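Local coordinates for protein DNA polymerase (PDB 5MDN) that probably catalyses template-directed DNA synthesis, adding deoxyribonucleotides to a growing strand, as a family B polymerase of a hyperthermophilic archaeon, at residues K591-V596 with G607-G612. Residues are numbered along the deposited sequence; the frame is centred on the assembly and turned at random.
Sequences KDYERV and GLLRDG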
loop_
_atom_site.group_PDB
_atom_site.type_symbol
_atom_site.label_atom_id
_atom_site.label_comp_id
_atom_site.label_asym_id
_atom_site.label_seq_id
_atom_site.Cartn_x
_atom_site.Cartn_y
_atom_site.Cartn_z
ATOM N N LYS A 591 -14.293 -12.235 10.060
ATOM C CA LYS A 591 -14.127 -13.475 9.316
ATOM C C LYS A 591 -14.934 -14.584 9.973
ATOM O O LYS A 591 -15.011 -14.661 11.202
ATOM C CB LYS A 591 -12.650 -13.886 9.233
ATOM C CG LYS A 591 -11.775 -12.925 8.447
ATOM C CD LYS A 591 -12.126 -12.932 6.969
ATOM C CE LYS A 591 -11.357 -11.856 6.219
ATOM N NZ LYS A 591 -9.940 -12.249 5.994
ATOM N N ASP A 592 -15.530 -15.440 9.146
ATOM C CA ASP A 592 -16.221 -16.645 9.600
ATOM C C ASP A 592 -15.442 -17.837 9.055
ATOM O O ASP A 592 -15.607 -18.216 7.891
ATOM C CB ASP A 592 -17.677 -16.660 9.134
ATOM C CG ASP A 592 -18.432 -17.893 9.605
ATOM O OD1 ASP A 592 -17.901 -18.637 10.459
ATOM O OD2 ASP A 592 -19.563 -18.118 9.123
ATOM N N TYR A 593 -14.598 -18.426 9.896
ATOM C CA TYR A 593 -13.750 -19.538 9.491
ATOM C C TYR A 593 -14.425 -20.869 9.801
ATOM O O TYR A 593 -14.969 -21.059 10.895
ATOM C CB TYR A 593 -12.399 -19.471 10.198
ATOM C CG TYR A 593 -11.508 -18.331 9.761
ATOM C CD1 TYR A 593 -11.089 -18.215 8.442
ATOM C CD2 TYR A 593 -11.070 -17.381 10.674
ATOM C CE1 TYR A 593 -10.267 -17.177 8.043
ATOM C CE2 TYR A 593 -10.249 -16.341 10.285
ATOM C CZ TYR A 593 -9.851 -16.244 8.969
ATOM O OH TYR A 593 -9.033 -15.209 8.578
ATOM N N GLU A 594 -14.389 -21.785 8.832
ATOM C CA GLU A 594 -14.825 -23.152 9.093
ATOM C C GLU A 594 -13.845 -23.869 10.014
ATOM O O GLU A 594 -14.255 -24.645 10.885
ATOM C CB GLU A 594 -14.985 -23.907 7.774
ATOM C CG GLU A 594 -15.580 -25.297 7.913
ATOM C CD GLU A 594 -15.838 -25.950 6.569
ATOM O OE1 GLU A 594 -15.717 -25.255 5.538
ATOM O OE2 GLU A 594 -16.162 -27.156 6.542
ATOM N N ARG A 595 -12.548 -23.623 9.833
ATOM C CA ARG A 595 -11.516 -24.205 10.678
ATOM C C ARG A 595 -10.310 -23.276 10.693
ATOM O O ARG A 595 -10.058 -22.547 9.731
ATOM C CB ARG A 595 -11.139 -25.614 10.200
ATOM C CG ARG A 595 -10.832 -26.588 11.329
ATOM C CD ARG A 595 -11.053 -28.047 10.939
ATOM N NE ARG A 595 -12.452 -28.335 10.630
ATOM C CZ ARG A 595 -12.928 -28.571 9.412
ATOM N NH1 ARG A 595 -12.119 -28.563 8.362
ATOM N NH2 ARG A 595 -14.219 -28.824 9.247
ATOM N N VAL A 596 -9.563 -23.315 11.795
ATOM C CA VAL A 596 -8.417 -22.437 12.018
ATOM C C VAL A 596 -7.286 -23.260 12.618
ATOM O O VAL A 596 -7.520 -24.144 13.449
ATOM C CB VAL A 596 -8.767 -21.248 12.945
ATOM C CG1 VAL A 596 -7.530 -20.419 13.265
ATOM C CG2 VAL A 596 -9.823 -20.370 12.317
ATOM N N GLY A 607 -6.557 -20.048 7.994
ATOM C CA GLY A 607 -7.986 -20.165 8.205
ATOM C C GLY A 607 -8.755 -20.509 6.948
ATOM O O GLY A 607 -8.437 -20.021 5.860
ATOM N N LEU A 608 -9.774 -21.354 7.090
ATOM C CA LEU A 608 -10.573 -21.839 5.969
ATOM C C LEU A 608 -11.923 -21.134 6.003
ATOM O O LEU A 608 -12.713 -21.341 6.929
ATOM C CB LEU A 608 -10.736 -23.356 6.037
ATOM C CG LEU A 608 -11.659 -24.018 5.013
ATOM C CD1 LEU A 608 -11.172 -23.765 3.596
ATOM C CD2 LEU A 608 -11.769 -25.510 5.286
ATOM N N LEU A 609 -12.182 -20.307 4.996
ATOM C CA LEU A 609 -13.440 -19.584 4.909
ATOM C C LEU A 609 -14.548 -20.495 4.384
ATOM O O LEU A 609 -14.297 -21.556 3.804
ATOM C CB LEU A 609 -13.298 -18.357 4.008
ATOM C CG LEU A 609 -12.316 -17.277 4.470
ATOM C CD1 LEU A 609 -12.030 -16.297 3.344
ATOM C CD2 LEU A 609 -12.863 -16.551 5.688
ATOM N N ARG A 610 -15.793 -20.065 4.608
ATOM C CA ARG A 610 -16.943 -20.869 4.208
ATOM C C ARG A 610 -16.982 -21.101 2.701
ATOM O O ARG A 610 -17.450 -22.154 2.251
ATOM C CB ARG A 610 -18.237 -20.200 4.672
ATOM C CG ARG A 610 -18.356 -20.044 6.179
ATOM C CD ARG A 610 -18.620 -21.376 6.861
ATOM N NE ARG A 610 -18.698 -21.244 8.314
ATOM C CZ ARG A 610 -18.754 -22.269 9.158
ATOM N NH1 ARG A 610 -18.744 -23.514 8.697
ATOM N NH2 ARG A 610 -18.826 -22.052 10.464
ATOM N N ASP A 611 -16.502 -20.143 1.910
ATOM C CA ASP A 611 -16.475 -20.298 0.461
ATOM C C ASP A 611 -15.316 -21.160 -0.028
ATOM O O ASP A 611 -15.207 -21.391 -1.237
ATOM C CB ASP A 611 -16.426 -18.923 -0.218
ATOM C CG ASP A 611 -15.167 -18.144 0.115
ATOM O OD1 ASP A 611 -14.414 -18.567 1.018
ATOM O OD2 ASP A 611 -14.930 -17.102 -0.532
ATOM N N GLY A 612 -14.455 -21.635 0.871
ATOM C CA GLY A 612 -13.360 -22.511 0.515
ATOM C C GLY A 612 -12.005 -21.841 0.418
ATOM O O GLY A 612 -10.991 -22.547 0.342
#
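The guanidinium of Arg610 lies with one face on the backbone of Glu594, whose CA sits 3.9 Å above its plane, while the carboxylate of Asp592 meets its edge. Arg610 NE forms a salt bridge with Asp592 OD2 at 3.3 Å, though its hydrogen bonds to both carboxylate oxygens are weak, the two planes being turned 67° apart. With chi1 at -179°, CG of Asp592 lies opposite the backbone N, which brings the carboxylate up to the guanidinium edge; Arg610 NH2 has a second acid in Asp415. The Tyr593 ring carries Lys591 CB on one face, off-centre, and has Leu608 C at its edge; Leu609 CD2 touches Tyr593 CE1 at 3.6 Å, and the hydroxyl bonds to Asp615. The backbones also pair directly: Glu594 N reaches Leu608 O at 2.6 Å, and Leu608 N gives a straighter bond to Arg595 O (2.9 Å). The chain turns a corner at Glu594, passing from the sheet of strand 588-593 into the hairpin 595-598/605-609. Replacing Asp592 by alanine removes the carboxylate, and Arg610 NE would probably lose its acid, the guanidinium being freer to turn although NH2 keeps Asp415. Main-chain bonds and apolar packing thus join corner to hairpin, and charge pairing adds to this on the more exposed side.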